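Local coordinates for protein multicopper oxidase (Pseudomonas thermotolerans, PDB 6VOW) that probably oxidises phenolic substrates in the manner of a laccase, passing their electrons through bound copper ions to dioxygen, at residues S361-G373 and M445-A456. Sequence-based numbering, arbitrary orientation.
Sequences SCAERPIATLKKG and METGLMAAIEVA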
# COMPACT_ATOMS: atom_id res chain seq x y z
N SER A 361 5.69 16.18 18.25
CA SER A 361 4.99 16.80 17.09
C SER A 361 5.85 17.75 16.24
O SER A 361 5.60 18.95 16.18
CB SER A 361 3.76 17.46 17.58
OG SER A 361 2.99 16.47 18.23
N CYS A 362 6.81 17.12 15.55
CA CYS A 362 7.82 17.71 14.64
C CYS A 362 7.42 17.74 13.13
O CYS A 362 8.25 17.83 12.21
CB CYS A 362 9.18 16.95 14.80
SG CYS A 362 9.29 15.12 14.50
N ALA A 363 6.11 17.66 12.87
CA ALA A 363 5.57 17.97 11.56
C ALA A 363 5.50 19.53 11.29
O ALA A 363 5.17 19.98 10.18
CB ALA A 363 4.20 17.29 11.40
N GLU A 364 5.87 20.33 12.29
CA GLU A 364 5.99 21.79 12.19
C GLU A 364 7.31 22.29 11.55
O GLU A 364 7.41 23.45 11.18
CB GLU A 364 5.79 22.41 13.59
CG GLU A 364 4.51 21.92 14.28
CD GLU A 364 4.12 22.74 15.49
OE1 GLU A 364 4.74 22.53 16.54
OE2 GLU A 364 3.19 23.57 15.40
N ARG A 365 8.33 21.44 11.42
CA ARG A 365 9.61 21.89 10.83
C ARG A 365 9.84 21.11 9.57
O ARG A 365 10.62 20.19 9.56
CB ARG A 365 10.72 21.68 11.82
CG ARG A 365 10.49 22.56 13.05
CD ARG A 365 11.38 22.24 14.23
NE ARG A 365 11.41 20.81 14.58
CZ ARG A 365 12.27 19.91 14.09
NH1 ARG A 365 13.20 20.28 13.19
NH2 ARG A 365 12.21 18.63 14.49
N PRO A 366 9.17 21.49 8.47
CA PRO A 366 9.03 20.61 7.31
C PRO A 366 10.30 20.58 6.43
O PRO A 366 10.82 21.65 6.05
CB PRO A 366 7.90 21.28 6.53
CG PRO A 366 8.12 22.75 6.79
CD PRO A 366 8.89 22.89 8.10
N ILE A 367 10.77 19.36 6.10
CA ILE A 367 12.05 19.17 5.30
C ILE A 367 12.01 19.99 4.00
O ILE A 367 13.06 20.50 3.58
CB ILE A 367 12.40 17.68 5.04
CG1 ILE A 367 13.91 17.46 4.80
CG2 ILE A 367 11.60 17.09 3.86
CD1 ILE A 367 14.80 17.41 6.06
N ALA A 368 10.83 20.11 3.39
CA ALA A 368 10.63 21.05 2.27
C ALA A 368 9.23 21.65 2.22
O ALA A 368 8.24 21.09 2.76
CB ALA A 368 10.94 20.39 0.94
N THR A 369 9.17 22.77 1.49
CA THR A 369 8.00 23.63 1.37
C THR A 369 7.76 23.91 -0.12
O THR A 369 8.50 24.68 -0.74
CB THR A 369 8.21 24.90 2.22
OG1 THR A 369 8.47 24.49 3.56
CG2 THR A 369 6.99 25.79 2.24
N LEU A 370 6.76 23.22 -0.70
CA LEU A 370 6.42 23.32 -2.11
C LEU A 370 5.32 24.35 -2.32
O LEU A 370 4.44 24.51 -1.48
CB LEU A 370 5.91 21.97 -2.64
CG LEU A 370 6.82 20.76 -2.43
CD1 LEU A 370 6.16 19.55 -2.99
CD2 LEU A 370 8.23 20.93 -3.02
N LYS A 371 5.39 25.03 -3.44
CA LYS A 371 4.34 25.96 -3.85
C LYS A 371 3.17 25.19 -4.49
O LYS A 371 3.39 24.33 -5.32
CB LYS A 371 4.92 26.99 -4.81
CG LYS A 371 5.84 27.98 -4.09
CD LYS A 371 6.76 28.78 -5.02
CE LYS A 371 8.02 29.27 -4.30
NZ LYS A 371 8.53 30.55 -4.88
N LYS A 372 1.94 25.53 -4.10
CA LYS A 372 0.75 24.87 -4.60
C LYS A 372 0.67 25.06 -6.10
O LYS A 372 0.85 26.17 -6.60
CB LYS A 372 -0.53 25.36 -3.89
CG LYS A 372 -1.83 24.60 -4.20
CD LYS A 372 -3.09 25.24 -3.57
CE LYS A 372 -4.37 25.09 -4.39
NZ LYS A 372 -5.24 23.91 -4.04
N GLY A 373 0.50 23.95 -6.83
CA GLY A 373 0.49 24.01 -8.29
C GLY A 373 1.88 23.99 -8.88
O GLY A 373 2.03 23.94 -10.07
N MET A 445 10.31 3.79 9.31
CA MET A 445 9.55 5.01 9.44
C MET A 445 9.58 5.38 10.91
O MET A 445 9.81 6.54 11.23
CB MET A 445 8.09 4.82 9.01
CG MET A 445 7.12 5.95 9.38
SD MET A 445 5.41 5.42 9.07
CE MET A 445 5.19 4.64 10.65
N GLU A 446 9.37 4.40 11.79
CA GLU A 446 9.38 4.69 13.23
C GLU A 446 10.74 4.96 13.82
O GLU A 446 10.79 5.55 14.93
CB GLU A 446 8.71 3.60 14.05
CG GLU A 446 7.16 3.62 13.96
CD GLU A 446 6.51 2.50 14.80
OE1 GLU A 446 5.29 2.29 14.60
OE2 GLU A 446 7.18 1.81 15.64
N THR A 447 11.83 4.54 13.14
CA THR A 447 13.16 4.76 13.68
C THR A 447 13.83 5.84 12.90
O THR A 447 15.04 5.81 12.76
CB THR A 447 14.00 3.47 13.75
OG1 THR A 447 14.20 2.87 12.45
CG2 THR A 447 13.29 2.49 14.66
N GLY A 448 13.05 6.78 12.34
CA GLY A 448 13.65 7.97 11.73
C GLY A 448 13.41 8.30 10.25
O GLY A 448 13.65 9.45 9.83
N LEU A 449 12.98 7.34 9.43
CA LEU A 449 12.96 7.55 7.98
C LEU A 449 11.61 8.14 7.55
O LEU A 449 10.79 7.50 6.88
CB LEU A 449 13.26 6.23 7.27
CG LEU A 449 13.75 6.27 5.84
CD1 LEU A 449 14.89 7.28 5.70
CD2 LEU A 449 14.21 4.86 5.43
N MET A 450 11.40 9.39 7.95
CA MET A 450 10.20 10.10 7.67
C MET A 450 10.48 11.57 7.70
O MET A 450 11.33 12.06 8.47
CB MET A 450 9.09 9.72 8.61
CG MET A 450 7.84 10.56 8.54
SD MET A 450 6.38 9.64 9.05
CE MET A 450 6.41 9.59 10.84
N ALA A 451 9.80 12.27 6.83
CA ALA A 451 9.84 13.69 6.86
C ALA A 451 8.48 14.20 6.46
O ALA A 451 7.55 13.45 6.16
CB ALA A 451 10.90 14.15 5.91
N ALA A 452 8.35 15.50 6.52
CA ALA A 452 7.13 16.16 6.17
C ALA A 452 7.45 17.20 5.08
O ALA A 452 8.47 17.91 5.14
CB ALA A 452 6.52 16.79 7.40
N ILE A 453 6.61 17.22 4.04
CA ILE A 453 6.73 18.17 2.93
C ILE A 453 5.48 19.02 2.98
O ILE A 453 4.36 18.50 2.81
CB ILE A 453 6.79 17.45 1.59
CG1 ILE A 453 8.13 16.69 1.49
CG2 ILE A 453 6.59 18.45 0.45
CD1 ILE A 453 8.11 15.61 0.48
N GLU A 454 5.68 20.32 3.22
CA GLU A 454 4.57 21.29 3.26
C GLU A 454 4.26 21.75 1.82
O GLU A 454 5.18 22.18 1.09
CB GLU A 454 4.91 22.49 4.16
CG GLU A 454 3.73 23.45 4.32
CD GLU A 454 3.97 24.59 5.26
OE1 GLU A 454 4.67 24.41 6.27
OE2 GLU A 454 3.41 25.68 5.01
N VAL A 455 3.00 21.55 1.41
CA VAL A 455 2.39 22.16 0.21
C VAL A 455 1.54 23.31 0.74
O VAL A 455 0.40 23.14 1.14
CB VAL A 455 1.47 21.21 -0.59
CG1 VAL A 455 1.01 21.87 -1.92
CG2 VAL A 455 2.19 19.96 -0.97
N ALA A 456 2.03 24.97 -0.07
CA ALA A 456 1.22 26.15 0.20
C ALA A 456 1.44 27.26 -0.79
O ALA A 456 1.42 27.01 -1.98
CB ALA A 456 1.42 26.65 1.63
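Pro366 lies alongside Glu454, the two side chains pointing the same way, with ring atom CG 3.9 Å from carboxylate oxygen OE1. Ile367 then makes the first backbone link, a weak bond from its N to Ala452 O (2.9 Å, bent to 118° at the hydrogen). Its CG2 branch packs 3.7 Å from Ala451 CB; chi1 of -156° sets CG1 opposite the backbone N and leaves CG2 to meet the neighbouring strand. From Ala368 onward the pairing illustrates regular parallel β-structure, alternate residues such as Glu454 and Leu370 each bridging two residues of the partner segment, while Thr369 and Val455 make no backbone hydrogen bond across the pair. Ala368 O accepts Glu454 N at 2.7 Å, and Glu454 O in turn receives Leu370 N at 157°. Thr369 stands beside Glu454 on one face. On the other, Leu370 slants across Ile453, its CD1 3.6 Å from Ile453 CG2. Leu370 O takes Ala456 N at 2.8 Å, and Lys372 N closes the series on Ala456 O (2.6 Å), tying down the last residue of the chain. Strand 368-370 thus edges a five-stranded sheet of the C-terminal cupredoxin-like domain, next to strand 450-455, which follows helix 442-446 with copper ligand His444; Leu370 and Ile453 face Phe378 of strand 375-382 in the other sheet.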